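Local structure of starch synthase I (Hordeum vulgare, 4HLN) at residues A249-E254 with Y287-D292; H411-D416 with A422-E427; E483-S488 with D495-W500. The protein is a plant enzyme of the starch synthase family, built from two Rossmann-like domains in the GT-B glycosyltransferase arrangement. All coordinates share one frame; numbering follows the deposited sequence.

Contact 1. Residues A249-E254 with Y287-D292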
ATOM      1  N   ALA A 249     -22.761   0.901 -12.306  1.00 35.48           N
ATOM      2  CA  ALA A 249     -22.819   2.270 -11.813  1.00 39.70           C
ATOM      3  C   ALA A 249     -22.501   3.323 -12.887  1.00 44.83           C
ATOM      4  O   ALA A 249     -23.243   4.301 -13.050  1.00 53.92           O
ATOM      5  CB  ALA A 249     -21.927   2.438 -10.585  1.00 29.10           C
ATOM      6  N   PRO A 250     -21.404   3.124 -13.629  1.00 40.52           N
ATOM      7  CA  PRO A 250     -20.986   4.101 -14.651  1.00 49.15           C
ATOM      8  C   PRO A 250     -21.965   4.196 -15.821  1.00 47.64           C
ATOM      9  O   PRO A 250     -21.955   5.167 -16.576  1.00 58.09           O
ATOM     10  CB  PRO A 250     -19.634   3.555 -15.134  1.00 42.98           C
ATOM     11  CG  PRO A 250     -19.175   2.647 -14.046  1.00 39.72           C
ATOM     12  CD  PRO A 250     -20.426   2.036 -13.474  1.00 27.85           C
ATOM     13  N   LEU A 251     -22.813   3.188 -15.959  1.00 39.72           N
ATOM     14  CA  LEU A 251     -23.789   3.166 -17.031  1.00 35.67           C
ATOM     15  C   LEU A 251     -25.153   3.722 -16.624  1.00 47.21           C
ATOM     16  O   LEU A 251     -25.924   4.118 -17.489  1.00 54.60           O
ATOM     17  CB  LEU A 251     -23.982   1.749 -17.535  1.00 30.83           C
ATOM     18  CG  LEU A 251     -22.736   1.000 -18.001  1.00 38.17           C
ATOM     19  CD1 LEU A 251     -23.027  -0.494 -18.243  1.00 33.01           C
ATOM     20  CD2 LEU A 251     -22.164   1.635 -19.235  1.00 32.99           C
ATOM     21  N   ILE A 252     -25.467   3.758 -15.331  1.00 44.44           N
ATOM     22  CA  ILE A 252     -26.828   4.126 -14.944  1.00 38.91           C
ATOM     23  C   ILE A 252     -27.017   5.247 -13.942  1.00 51.09           C
ATOM     24  O   ILE A 252     -28.132   5.757 -13.803  1.00 55.95           O
ATOM     25  CB  ILE A 252     -27.641   2.929 -14.427  1.00 42.10           C
ATOM     26  CG1 ILE A 252     -27.070   2.417 -13.102  1.00 39.68           C
ATOM     27  CG2 ILE A 252     -27.752   1.838 -15.500  1.00 31.17           C
ATOM     28  CD1 ILE A 252     -28.000   1.463 -12.418  1.00 44.14           C
ATOM     29  N   LEU A 253     -25.961   5.628 -13.232  1.00 51.73           N
ATOM     30  CA  LEU A 253     -26.106   6.708 -12.262  1.00 41.99           C
ATOM     31  C   LEU A 253     -25.901   8.088 -12.899  1.00 46.11           C
ATOM     32  O   LEU A 253     -24.802   8.418 -13.353  1.00 49.81           O
ATOM     33  CB  LEU A 253     -25.170   6.498 -11.071  1.00 43.00           C
ATOM     34  CG  LEU A 253     -25.487   5.248 -10.240  1.00 44.63           C
ATOM     35  CD1 LEU A 253     -24.619   5.172  -9.012  1.00 35.09           C
ATOM     36  CD2 LEU A 253     -26.945   5.223  -9.830  1.00 50.20           C
ATOM     37  N   GLU A 254     -26.957   8.897 -12.939  1.00 42.17           N
ATOM     38  CA  GLU A 254     -26.812  10.259 -13.466  1.00 52.86           C
ATOM     39  C   GLU A 254     -26.331  11.263 -12.417  1.00 60.27           C
ATOM     40  O   GLU A 254     -27.076  12.142 -11.995  1.00 72.17           O
ATOM     41  CB  GLU A 254     -28.095  10.751 -14.135  1.00 39.71           C
ATOM     42  CG  GLU A 254     -28.595   9.843 -15.234  1.00 50.14           C
ATOM     43  CD  GLU A 254     -29.404  10.571 -16.286  1.00 76.53           C
ATOM     44  OE1 GLU A 254     -29.455  10.075 -17.436  1.00 78.88           O
ATOM     45  OE2 GLU A 254     -29.983  11.636 -15.971  1.00 91.85           O
ATOM     46  N   TYR A 287     -20.148  -7.717 -26.426  1.00 36.54           N
ATOM     47  CA  TYR A 287     -21.366  -7.169 -27.014  1.00 41.50           C
ATOM     48  C   TYR A 287     -21.264  -5.703 -27.439  1.00 39.10           C
ATOM     49  O   TYR A 287     -22.252  -5.099 -27.849  1.00 51.64           O
ATOM     50  CB  TYR A 287     -22.537  -7.375 -26.061  1.00 47.31           C
ATOM     51  CG  TYR A 287     -22.701  -8.822 -25.681  1.00 62.69           C
ATOM     52  CD1 TYR A 287     -23.402  -9.701 -26.503  1.00 72.29           C
ATOM     53  CD2 TYR A 287     -22.131  -9.322 -24.518  1.00 59.51           C
ATOM     54  CE1 TYR A 287     -23.543 -11.028 -26.169  1.00 69.98           C
ATOM     55  CE2 TYR A 287     -22.271 -10.643 -24.178  1.00 64.72           C
ATOM     56  CZ  TYR A 287     -22.975 -11.494 -25.003  1.00 69.49           C
ATOM     57  OH  TYR A 287     -23.105 -12.819 -24.659  1.00 72.63           O
ATOM     58  N   GLY A 288     -20.072  -5.132 -27.344  1.00 29.69           N
ATOM     59  CA  GLY A 288     -19.870  -3.750 -27.738  1.00 38.31           C
ATOM     60  C   GLY A 288     -19.954  -2.746 -26.608  1.00 39.12           C
ATOM     61  O   GLY A 288     -19.879  -1.535 -26.821  1.00 54.26           O
ATOM     62  N   VAL A 289     -20.107  -3.248 -25.393  1.00 34.97           N
ATOM     63  CA  VAL A 289     -20.110  -2.385 -24.231  1.00 34.73           C
ATOM     64  C   VAL A 289     -18.762  -2.369 -23.527  1.00 32.41           C
ATOM     65  O   VAL A 289     -18.120  -3.400 -23.383  1.00 40.97           O
ATOM     66  CB  VAL A 289     -21.225  -2.767 -23.288  1.00 37.49           C
ATOM     67  CG1 VAL A 289     -21.246  -1.820 -22.100  1.00 36.60           C
ATOM     68  CG2 VAL A 289     -22.524  -2.707 -24.061  1.00 24.19           C
ATOM     69  N   TYR A 290     -18.324  -1.169 -23.153  1.00 36.78           N
ATOM     70  CA  TYR A 290     -17.103  -0.969 -22.373  1.00 34.20           C
ATOM     71  C   TYR A 290     -15.806  -1.269 -23.131  1.00 39.70           C
ATOM     72  O   TYR A 290     -14.747  -1.430 -22.513  1.00 46.99           O
ATOM     73  CB  TYR A 290     -17.142  -1.807 -21.088  1.00 28.12           C
ATOM     74  CG  TYR A 290     -17.869  -1.190 -19.930  1.00 34.60           C
ATOM     75  CD1 TYR A 290     -18.800  -1.925 -19.208  1.00 41.17           C
ATOM     76  CD2 TYR A 290     -17.603   0.116 -19.522  1.00 36.72           C
ATOM     77  CE1 TYR A 290     -19.466  -1.376 -18.125  1.00 34.94           C
ATOM     78  CE2 TYR A 290     -18.254   0.673 -18.434  1.00 33.22           C
ATOM     79  CZ  TYR A 290     -19.196  -0.078 -17.738  1.00 37.77           C
ATOM     80  OH  TYR A 290     -19.865   0.456 -16.644  1.00 42.34           O
ATOM     81  N   ARG A 291     -15.872  -1.330 -24.456  1.00 41.47           N
ATOM     82  CA  ARG A 291     -14.654  -1.542 -25.250  1.00 44.61           C
ATOM     83  C   ARG A 291     -13.581  -0.472 -25.091  1.00 43.66           C
ATOM     84  O   ARG A 291     -12.409  -0.719 -25.359  1.00 47.27           O
ATOM     85  CB  ARG A 291     -14.980  -1.751 -26.730  1.00 32.35           C
ATOM     86  CG  ARG A 291     -15.526  -3.136 -26.953  1.00 39.76           C
ATOM     87  CD  ARG A 291     -15.709  -3.513 -28.389  1.00 43.39           C
ATOM     88  NE  ARG A 291     -16.204  -4.878 -28.429  1.00 57.79           N
ATOM     89  CZ  ARG A 291     -16.178  -5.660 -29.498  1.00 56.74           C
ATOM     90  NH1 ARG A 291     -15.676  -5.196 -30.641  1.00 54.68           N
ATOM     91  NH2 ARG A 291     -16.663  -6.900 -29.415  1.00 41.40           N
ATOM     92  N   ASP A 292     -13.970   0.710 -24.638  1.00 48.05           N
ATOM     93  CA  ASP A 292     -12.991   1.768 -24.441  1.00 63.89           C
ATOM     94  C   ASP A 292     -12.594   1.973 -22.980  1.00 59.63           C
ATOM     95  O   ASP A 292     -11.954   2.968 -22.632  1.00 56.51           O
ATOM     96  CB  ASP A 292     -13.485   3.054 -25.092  1.00 71.77           C
ATOM     97  CG  ASP A 292     -13.473   2.960 -26.607  1.00 83.93           C
ATOM     98  OD1 ASP A 292     -12.509   2.366 -27.148  1.00 83.79           O
ATOM     99  OD2 ASP A 292     -14.428   3.452 -27.252  1.00 88.26           O
TER
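The phenol ring of Tyr290 reaches helix 235-252 with its hydroxyl end leading, and Pro250 sits at the ring edge, close to its plane, with CB 3.5 Å from OH. Leu251 meets the same end obliquely. Its CD1 is 3.7 Å from Tyr290 CE1 and its CD2 3.7 Å from Tyr290 CZ, so both methyls lie to one side of the ring plane, near its C-O end. With CG opposite the carbonyl carbon (chi1 -55°), the leucine side chain comes from the direction opposite to the tyrosine's, whereas Pro250 crosses it at about a right angle. Val289 adds a looser touch, CG1 lying 4.5 Å from Leu251 CD1. Elsewhere the Tyr290 ring makes edge-to-face contacts with Tyr284 and Phe266.

The hydroxyl is not left in this apolar setting without a partner, since it hydrogen-bonds to the carbonyl of Cys247. In a regular helix that carbonyl would receive the N-H of Leu251, but here the helix is kinked and the nitrogens of Pro250 and Leu251 make no bond to the preceding turn. The tyrosine hydroxyl thus bonds to a carbonyl at the kink.

On the other side, Gly288, with positive phi, is the C-prime residue of a Schellman motif closing helix 276-284. The contact thus ties the end of one helix to the loop after another, both flanking the mixed sheet of a Rossmann-like domain.

Contact 2. Residues H411-D416 with A422-E427; sequences HHYSVD and AKCKAE
His411 and Lys423 meet through an imidazole face. The lysine CD lies 3.9 Å from the ring centroid, only 1° off the ring normal, a CH-pi contact in which the aliphatic chain crosses the histidine at about a right angle. Lys423 is extended beyond CG, which carries its amino group past the ring, and NZ stays 5.2 Å from His411 ND1. Nearer the helix backbone, Lys423 CB packs against CD2 of the same imidazole. The histidine is put there by its first torsion, CG lying opposite the carbonyl carbon (chi1 -60°).

Cys424, one residue on, fills the other part of the contact. Its SG faces the main chain of His411, 3.2 Å from the carbonyl O, and lies 4.1 Å from His411 CB. The sulfur also approaches the edge of the Tyr413 ring, 4.5 Å from CE2, while the tyrosine hydroxyl bonds away to the carbonyl of Tyr537. Pro410 packs on Cys424 as well, so this sulfur sits among loop residues that precede helix 419-432.

Farther along the helix, Glu427 CG reaches the imidazole edge, 4.4 Å from His411 CD2, but OE2 forms its salt bridge with Arg430. No hydrogen bond joins the two segments. Between them the contact is van der Waals and CH-pi in kind, and the nearby lysine would, if anything, disfavour a protonated His411, an effect Glu427 may partly offset.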
ATOM      1  N   HIS A 411      14.060  22.536  16.599  1.00 51.11           N
ATOM      2  CA  HIS A 411      14.734  23.377  15.606  1.00 52.87           C
ATOM      3  C   HIS A 411      14.330  23.016  14.193  1.00 57.04           C
ATOM      4  O   HIS A 411      13.957  21.879  13.914  1.00 62.90           O
ATOM      5  CB  HIS A 411      16.244  23.271  15.735  1.00 53.61           C
ATOM      6  CG  HIS A 411      16.753  23.698  17.069  1.00 66.45           C
ATOM      7  ND1 HIS A 411      16.826  25.022  17.445  1.00 68.21           N
ATOM      8  CD2 HIS A 411      17.203  22.979  18.123  1.00 64.31           C
ATOM      9  CE1 HIS A 411      17.303  25.099  18.672  1.00 63.65           C
ATOM     10  NE2 HIS A 411      17.544  23.874  19.105  1.00 67.08           N
ATOM     11  N   HIS A 412      14.406  23.984  13.295  1.00 58.68           N
ATOM     12  CA  HIS A 412      13.985  23.734  11.926  1.00 52.52           C
ATOM     13  C   HIS A 412      15.167  23.751  10.979  1.00 56.05           C
ATOM     14  O   HIS A 412      16.195  24.379  11.244  1.00 67.49           O
ATOM     15  CB  HIS A 412      12.910  24.728  11.503  1.00 36.60           C
ATOM     16  CG  HIS A 412      11.642  24.613  12.293  1.00 59.91           C
ATOM     17  ND1 HIS A 412      10.883  25.709  12.649  1.00 76.53           N
ATOM     18  CD2 HIS A 412      10.996  23.532  12.788  1.00 66.84           C
ATOM     19  CE1 HIS A 412       9.827  25.306  13.334  1.00 82.40           C
ATOM     20  NE2 HIS A 412       9.874  23.991  13.438  1.00 75.87           N
ATOM     21  N   TYR A 413      15.024  23.029   9.881  1.00 50.04           N
ATOM     22  CA  TYR A 413      16.084  22.948   8.896  1.00 56.91           C
ATOM     23  C   TYR A 413      15.526  22.650   7.504  1.00 57.64           C
ATOM     24  O   TYR A 413      14.347  22.324   7.345  1.00 49.73           O
ATOM     25  CB  TYR A 413      17.126  21.901   9.312  1.00 53.88           C
ATOM     26  CG  TYR A 413      16.625  20.467   9.382  1.00 50.69           C
ATOM     27  CD1 TYR A 413      16.666  19.636   8.271  1.00 52.30           C
ATOM     28  CD2 TYR A 413      16.146  19.936  10.567  1.00 53.59           C
ATOM     29  CE1 TYR A 413      16.229  18.325   8.338  1.00 54.01           C
ATOM     30  CE2 TYR A 413      15.715  18.627  10.650  1.00 48.87           C
ATOM     31  CZ  TYR A 413      15.752  17.823   9.536  1.00 55.58           C
ATOM     32  OH  TYR A 413      15.305  16.518   9.628  1.00 50.02           O
ATOM     33  N   SER A 414      16.382  22.764   6.498  1.00 57.77           N
ATOM     34  CA  SER A 414      15.961  22.549   5.126  1.00 65.28           C
ATOM     35  C   SER A 414      17.113  21.928   4.361  1.00 70.20           C
ATOM     36  O   SER A 414      18.192  21.718   4.919  1.00 68.84           O
ATOM     37  CB  SER A 414      15.556  23.875   4.480  1.00 57.91           C
ATOM     38  OG  SER A 414      16.668  24.755   4.404  1.00 62.21           O
ATOM     39  N   VAL A 415      16.885  21.631   3.085  1.00 65.94           N
ATOM     40  CA  VAL A 415      17.932  21.055   2.261  1.00 64.31           C
ATOM     41  C   VAL A 415      19.090  22.051   2.119  1.00 73.82           C
ATOM     42  O   VAL A 415      20.241  21.667   1.912  1.00 81.98           O
ATOM     43  CB  VAL A 415      17.382  20.628   0.886  1.00 66.37           C
ATOM     44  CG1 VAL A 415      17.780  21.629  -0.188  1.00 68.28           C
ATOM     45  CG2 VAL A 415      17.879  19.239   0.530  1.00 65.95           C
ATOM     46  N   ASP A 416      18.781  23.334   2.263  1.00 78.76           N
ATOM     47  CA  ASP A 416      19.778  24.384   2.087  1.00 85.82           C
ATOM     48  C   ASP A 416      20.545  24.649   3.375  1.00 89.29           C
ATOM     49  O   ASP A 416      21.674  25.131   3.345  1.00 92.00           O
ATOM     50  CB  ASP A 416      19.108  25.669   1.603  1.00 96.95           C
ATOM     51  CG  ASP A 416      18.181  25.432   0.418  1.00112.45           C
ATOM     52  OD1 ASP A 416      18.690  25.343  -0.723  1.00119.76           O
ATOM     53  OD2 ASP A 416      16.946  25.333   0.626  1.00107.94           O
ATOM     54  N   ALA A 422      21.325  18.826  13.333  1.00 54.42           N
ATOM     55  CA  ALA A 422      22.288  18.505  14.387  1.00 48.39           C
ATOM     56  C   ALA A 422      21.763  18.872  15.779  1.00 44.53           C
ATOM     57  O   ALA A 422      21.930  18.116  16.733  1.00 51.27           O
ATOM     58  CB  ALA A 422      23.611  19.198  14.120  1.00 34.72           C
ATOM     59  N   LYS A 423      21.142  20.044  15.882  1.00 40.95           N
ATOM     60  CA  LYS A 423      20.504  20.480  17.112  1.00 41.06           C
ATOM     61  C   LYS A 423      19.350  19.557  17.517  1.00 50.85           C
ATOM     62  O   LYS A 423      19.195  19.223  18.691  1.00 53.95           O
ATOM     63  CB  LYS A 423      20.033  21.924  16.970  1.00 41.97           C
ATOM     64  CG  LYS A 423      21.105  22.834  16.410  1.00 48.44           C
ATOM     65  CD  LYS A 423      20.756  24.299  16.564  1.00 59.93           C
ATOM     66  CE  LYS A 423      21.784  25.164  15.828  1.00 76.50           C
ATOM     67  NZ  LYS A 423      21.529  26.634  15.944  1.00 81.99           N
ATOM     68  N   CYS A 424      18.551  19.130  16.546  1.00 49.34           N
ATOM     69  CA  CYS A 424      17.472  18.195  16.827  1.00 45.38           C
ATOM     70  C   CYS A 424      18.025  16.917  17.427  1.00 46.41           C
ATOM     71  O   CYS A 424      17.486  16.405  18.409  1.00 50.59           O
ATOM     72  CB  CYS A 424      16.622  17.909  15.569  1.00 45.22           C
ATOM     73  SG  CYS A 424      15.524  19.320  15.081  1.00 48.73           S
ATOM     74  N   LYS A 425      19.107  16.414  16.844  1.00 44.29           N
ATOM     75  CA  LYS A 425      19.741  15.192  17.338  1.00 44.64           C
ATOM     76  C   LYS A 425      20.220  15.332  18.776  1.00 44.06           C
ATOM     77  O   LYS A 425      20.081  14.405  19.583  1.00 47.92           O
ATOM     78  CB  LYS A 425      20.935  14.802  16.464  1.00 39.91           C
ATOM     79  CG  LYS A 425      21.594  13.497  16.888  1.00 47.25           C
ATOM     80  CD  LYS A 425      22.878  13.279  16.117  1.00 53.21           C
ATOM     81  CE  LYS A 425      23.509  11.947  16.442  1.00 54.16           C
ATOM     82  NZ  LYS A 425      24.599  11.653  15.482  1.00 55.65           N
ATOM     83  N   ALA A 426      20.802  16.487  19.083  1.00 32.27           N
ATOM     84  CA  ALA A 426      21.345  16.727  20.400  1.00 47.64           C
ATOM     85  C   ALA A 426      20.184  16.793  21.371  1.00 51.05           C
ATOM     86  O   ALA A 426      20.206  16.170  22.434  1.00 48.12           O
ATOM     87  CB  ALA A 426      22.128  18.002  20.408  1.00 22.30           C
ATOM     88  N   GLU A 427      19.154  17.533  20.974  1.00 43.97           N
ATOM     89  CA  GLU A 427      17.977  17.698  21.804  1.00 44.86           C
ATOM     90  C   GLU A 427      17.234  16.385  21.992  1.00 52.15           C
ATOM     91  O   GLU A 427      16.544  16.181  22.986  1.00 54.84           O
ATOM     92  CB  GLU A 427      17.057  18.753  21.208  1.00 49.57           C
ATOM     93  CG  GLU A 427      17.520  20.162  21.496  1.00 53.72           C
ATOM     94  CD  GLU A 427      17.742  20.397  22.987  1.00 62.48           C
ATOM     95  OE1 GLU A 427      16.736  20.563  23.718  1.00 60.19           O
ATOM     96  OE2 GLU A 427      18.917  20.403  23.425  1.00 57.69           O
TER

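Contact 3. Residues E483-S488 with D495-W500; sequences EGWMRS and DKFRGW
Phe497, whose ring lies by the carbonyl of Met486, accepts a hydrogen bond at its carbonyl O from Arg498 NH1 at 2.9 Å. The donor stands 55° out of the carbonyl plane, while the oxygen lies close to the plane of the guanidinium group. That group is gripped further by main-chain oxygens: NH1 also bonds Lys494 O, NE bonds Leu432 O and NH2 bonds Gly433 O. Four carbonyls thus fix the rotation of the arginine, which leaves the strand on the side away from the helix.

Phe497 points to the helix instead. Its CE2 comes to 3.5 Å from Met486 O, and its CZ lies 4.4 Å from Trp485 CZ3, the two rings meeting obliquely. Ile462 of helix 455-466 touches both aromatic side chains, and Met466 adds to the packing on Phe497.

Helix 480-492 and strand 497-501 are the last two elements of a beta-alpha-beta unit that starts with strand 471-476, and strand 497-501 is an outermost strand of the parallel six-stranded sheet of this Rossmann-like domain. The short segments run roughly antiparallel, at 147°, with axes 7.8 Å apart.

Further along the strand the side chain of Met486 takes over. The thioether chain bends at its last torsion (chi3 66°), which brings CE to 3.4 Å from Gly499 CA and 3.7 Å from Trp500 N. Because Gly499 has no side chain, the methyl rests directly on the main chain. The N-H of Gly499 is taken by Glu490 OE1, from the next turn of the same helix.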
ATOM      1  N   GLU A 483       7.520  -5.514  24.596  1.00 61.46           N
ATOM      2  CA  GLU A 483       7.666  -4.315  25.397  1.00 63.52           C
ATOM      3  C   GLU A 483       8.569  -4.612  26.577  1.00 75.37           C
ATOM      4  O   GLU A 483       9.486  -3.838  26.888  1.00 74.45           O
ATOM      5  CB  GLU A 483       6.303  -3.830  25.889  1.00 63.57           C
ATOM      6  CG  GLU A 483       5.401  -3.304  24.776  1.00 69.31           C
ATOM      7  CD  GLU A 483       4.046  -2.842  25.292  1.00 82.47           C
ATOM      8  OE1 GLU A 483       3.864  -2.785  26.532  1.00 83.78           O
ATOM      9  OE2 GLU A 483       3.164  -2.536  24.458  1.00 86.19           O
ATOM     10  N   GLY A 484       8.308  -5.742  27.231  1.00 76.47           N
ATOM     11  CA  GLY A 484       9.103  -6.155  28.373  1.00 70.40           C
ATOM     12  C   GLY A 484      10.548  -6.309  27.959  1.00 64.19           C
ATOM     13  O   GLY A 484      11.477  -6.028  28.728  1.00 62.39           O
ATOM     14  N   TRP A 485      10.732  -6.749  26.718  1.00 57.88           N
ATOM     15  CA  TRP A 485      12.063  -7.003  26.196  1.00 61.80           C
ATOM     16  C   TRP A 485      12.787  -5.694  25.921  1.00 63.26           C
ATOM     17  O   TRP A 485      13.991  -5.570  26.145  1.00 62.92           O
ATOM     18  CB  TRP A 485      11.989  -7.844  24.928  1.00 60.89           C
ATOM     19  CG  TRP A 485      13.298  -7.917  24.249  1.00 69.40           C
ATOM     20  CD1 TRP A 485      14.281  -8.827  24.474  1.00 70.15           C
ATOM     21  CD2 TRP A 485      13.793  -7.028  23.244  1.00 65.25           C
ATOM     22  NE1 TRP A 485      15.359  -8.572  23.661  1.00 67.25           N
ATOM     23  CE2 TRP A 485      15.086  -7.472  22.895  1.00 64.69           C
ATOM     24  CE3 TRP A 485      13.267  -5.906  22.600  1.00 61.06           C
ATOM     25  CZ2 TRP A 485      15.863  -6.832  21.929  1.00 65.22           C
ATOM     26  CZ3 TRP A 485      14.041  -5.271  21.635  1.00 60.84           C
ATOM     27  CH2 TRP A 485      15.326  -5.734  21.313  1.00 61.95           C
ATOM     28  N   MET A 486      12.047  -4.711  25.429  1.00 62.04           N
ATOM     29  CA  MET A 486      12.609  -3.377  25.276  1.00 67.45           C
ATOM     30  C   MET A 486      13.218  -2.898  26.593  1.00 71.30           C
ATOM     31  O   MET A 486      14.349  -2.402  26.618  1.00 69.89           O
ATOM     32  CB  MET A 486      11.547  -2.397  24.772  1.00 64.25           C
ATOM     33  CG  MET A 486      11.133  -2.645  23.330  1.00 59.06           C
ATOM     34  SD  MET A 486       9.715  -1.678  22.783  1.00 86.46           S
ATOM     35  CE  MET A 486      10.371  -0.009  22.829  1.00 79.89           C
ATOM     36  N   ARG A 487      12.479  -3.065  27.688  1.00 69.29           N
ATOM     37  CA  ARG A 487      12.951  -2.606  28.997  1.00 65.25           C
ATOM     38  C   ARG A 487      14.254  -3.275  29.449  1.00 67.20           C
ATOM     39  O   ARG A 487      15.173  -2.602  29.916  1.00 76.01           O
ATOM     40  CB  ARG A 487      11.857  -2.750  30.057  1.00 57.34           C
ATOM     41  CG  ARG A 487      10.595  -1.950  29.744  1.00 70.38           C
ATOM     42  CD  ARG A 487       9.535  -2.092  30.835  1.00 86.52           C
ATOM     43  NE  ARG A 487       8.779  -3.339  30.715  1.00108.03           N
ATOM     44  CZ  ARG A 487       7.590  -3.440  30.125  1.00115.01           C
ATOM     45  NH1 ARG A 487       7.014  -2.362  29.599  1.00111.00           N
ATOM     46  NH2 ARG A 487       6.973  -4.617  30.059  1.00115.05           N
ATOM     47  N   SER A 488      14.341  -4.589  29.301  1.00 67.68           N
ATOM     48  CA  SER A 488      15.524  -5.315  29.760  1.00 78.21           C
ATOM     49  C   SER A 488      16.745  -5.001  28.908  1.00 74.78           C
ATOM     50  O   SER A 488      17.873  -4.945  29.404  1.00 68.43           O
ATOM     51  CB  SER A 488      15.260  -6.826  29.777  1.00 78.07           C
ATOM     52  OG  SER A 488      14.231  -7.178  28.864  1.00 82.64           O
ATOM     53  N   ASP A 495      23.732   2.884  27.668  1.00 76.56           N
ATOM     54  CA  ASP A 495      24.295   4.081  27.050  1.00 76.75           C
ATOM     55  C   ASP A 495      24.116   4.059  25.525  1.00 70.03           C
ATOM     56  O   ASP A 495      24.602   4.940  24.804  1.00 69.97           O
ATOM     57  CB  ASP A 495      25.781   4.177  27.405  1.00 86.57           C
ATOM     58  CG  ASP A 495      26.556   2.894  27.053  1.00104.51           C
ATOM     59  OD1 ASP A 495      25.969   1.781  27.123  1.00101.62           O
ATOM     60  OD2 ASP A 495      27.756   3.002  26.702  1.00108.22           O
ATOM     61  N   LYS A 496      23.413   3.044  25.041  1.00 66.68           N
ATOM     62  CA  LYS A 496      23.323   2.794  23.612  1.00 68.75           C
ATOM     63  C   LYS A 496      21.893   2.544  23.139  1.00 69.61           C
ATOM     64  O   LYS A 496      21.563   2.817  21.988  1.00 70.35           O
ATOM     65  CB  LYS A 496      24.185   1.591  23.238  1.00 64.77           C
ATOM     66  CG  LYS A 496      25.672   1.792  23.400  1.00 66.41           C
ATOM     67  CD  LYS A 496      26.427   0.535  22.969  1.00 73.13           C
ATOM     68  CE  LYS A 496      27.932   0.757  22.951  1.00 79.52           C
ATOM     69  NZ  LYS A 496      28.658  -0.359  22.284  1.00 80.87           N
ATOM     70  N   PHE A 497      21.048   2.021  24.019  1.00 62.87           N
ATOM     71  CA  PHE A 497      19.713   1.600  23.609  1.00 53.22           C
ATOM     72  C   PHE A 497      18.606   2.240  24.435  1.00 52.36           C
ATOM     73  O   PHE A 497      18.660   2.245  25.662  1.00 59.94           O
ATOM     74  CB  PHE A 497      19.580   0.076  23.684  1.00 49.14           C
ATOM     75  CG  PHE A 497      18.211  -0.421  23.347  1.00 56.03           C
ATOM     76  CD1 PHE A 497      17.928  -0.911  22.081  1.00 60.42           C
ATOM     77  CD2 PHE A 497      17.196  -0.387  24.289  1.00 56.19           C
ATOM     78  CE1 PHE A 497      16.658  -1.369  21.763  1.00 57.58           C
ATOM     79  CE2 PHE A 497      15.924  -0.837  23.974  1.00 63.90           C
ATOM     80  CZ  PHE A 497      15.654  -1.333  22.706  1.00 59.04           C
ATOM     81  N   ARG A 498      17.592   2.754  23.745  1.00 44.97           N
ATOM     82  CA  ARG A 498      16.405   3.306  24.386  1.00 49.52           C
ATOM     83  C   ARG A 498      15.120   2.760  23.763  1.00 54.18           C
ATOM     84  O   ARG A 498      14.984   2.695  22.540  1.00 51.23           O
ATOM     85  CB  ARG A 498      16.407   4.834  24.299  1.00 51.59           C
ATOM     86  CG  ARG A 498      17.561   5.508  25.035  1.00 54.35           C
ATOM     87  CD  ARG A 498      17.458   5.355  26.548  1.00 56.13           C
ATOM     88  NE  ARG A 498      18.527   6.092  27.214  1.00 66.24           N
ATOM     89  CZ  ARG A 498      19.705   5.576  27.544  1.00 67.92           C
ATOM     90  NH1 ARG A 498      19.982   4.301  27.289  1.00 61.19           N
ATOM     91  NH2 ARG A 498      20.610   6.338  28.136  1.00 75.57           N
ATOM     92  N   GLY A 499      14.183   2.372  24.620  1.00 55.66           N
ATOM     93  CA  GLY A 499      12.899   1.866  24.185  1.00 49.03           C
ATOM     94  C   GLY A 499      11.776   2.706  24.757  1.00 61.84           C
ATOM     95  O   GLY A 499      11.525   2.707  25.971  1.00 65.65           O
ATOM     96  N   TRP A 500      11.104   3.434  23.873  1.00 56.37           N
ATOM     97  CA  TRP A 500      10.016   4.310  24.262  1.00 55.90           C
ATOM     98  C   TRP A 500       8.731   3.549  24.022  1.00 58.27           C
ATOM     99  O   TRP A 500       8.280   3.414  22.877  1.00 59.08           O
ATOM    100  CB  TRP A 500      10.038   5.576  23.404  1.00 59.61           C
ATOM    101  CG  TRP A 500       9.330   6.778  23.993  1.00 58.71           C
ATOM    102  CD1 TRP A 500       9.922   7.889  24.523  1.00 44.85           C
ATOM    103  CD2 TRP A 500       7.907   7.002  24.084  1.00 67.41           C
ATOM    104  NE1 TRP A 500       8.963   8.781  24.951  1.00 55.25           N
ATOM    105  CE2 TRP A 500       7.720   8.266  24.691  1.00 66.18           C
ATOM    106  CE3 TRP A 500       6.777   6.256  23.718  1.00 70.51           C
ATOM    107  CZ2 TRP A 500       6.447   8.803  24.942  1.00 62.69           C
ATOM    108  CZ3 TRP A 500       5.511   6.792  23.963  1.00 74.84           C
ATOM    109  CH2 TRP A 500       5.358   8.052  24.570  1.00 71.64           C
TER

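Contact 1 belongs to one Rossmann-like domain, contact 3 to the other; their centres lie about 58 Å apart on opposite sides of the chain's centre. Contacts 2 and 3 share a side, about 25 Å between centres, yet hold different helices and do not touch. All three are partly buried. Contacts 1 and 3 each pair two buried residues with partly exposed ones and rest largely on aromatic and aliphatic groups, whereas contact 2 includes an exposed lysine and sets charged side chains around an imidazole. None has a hydrogen bond across its segments: the polar groups of Tyr290, Glu427 and Arg498 find their partners outside the opposite segment.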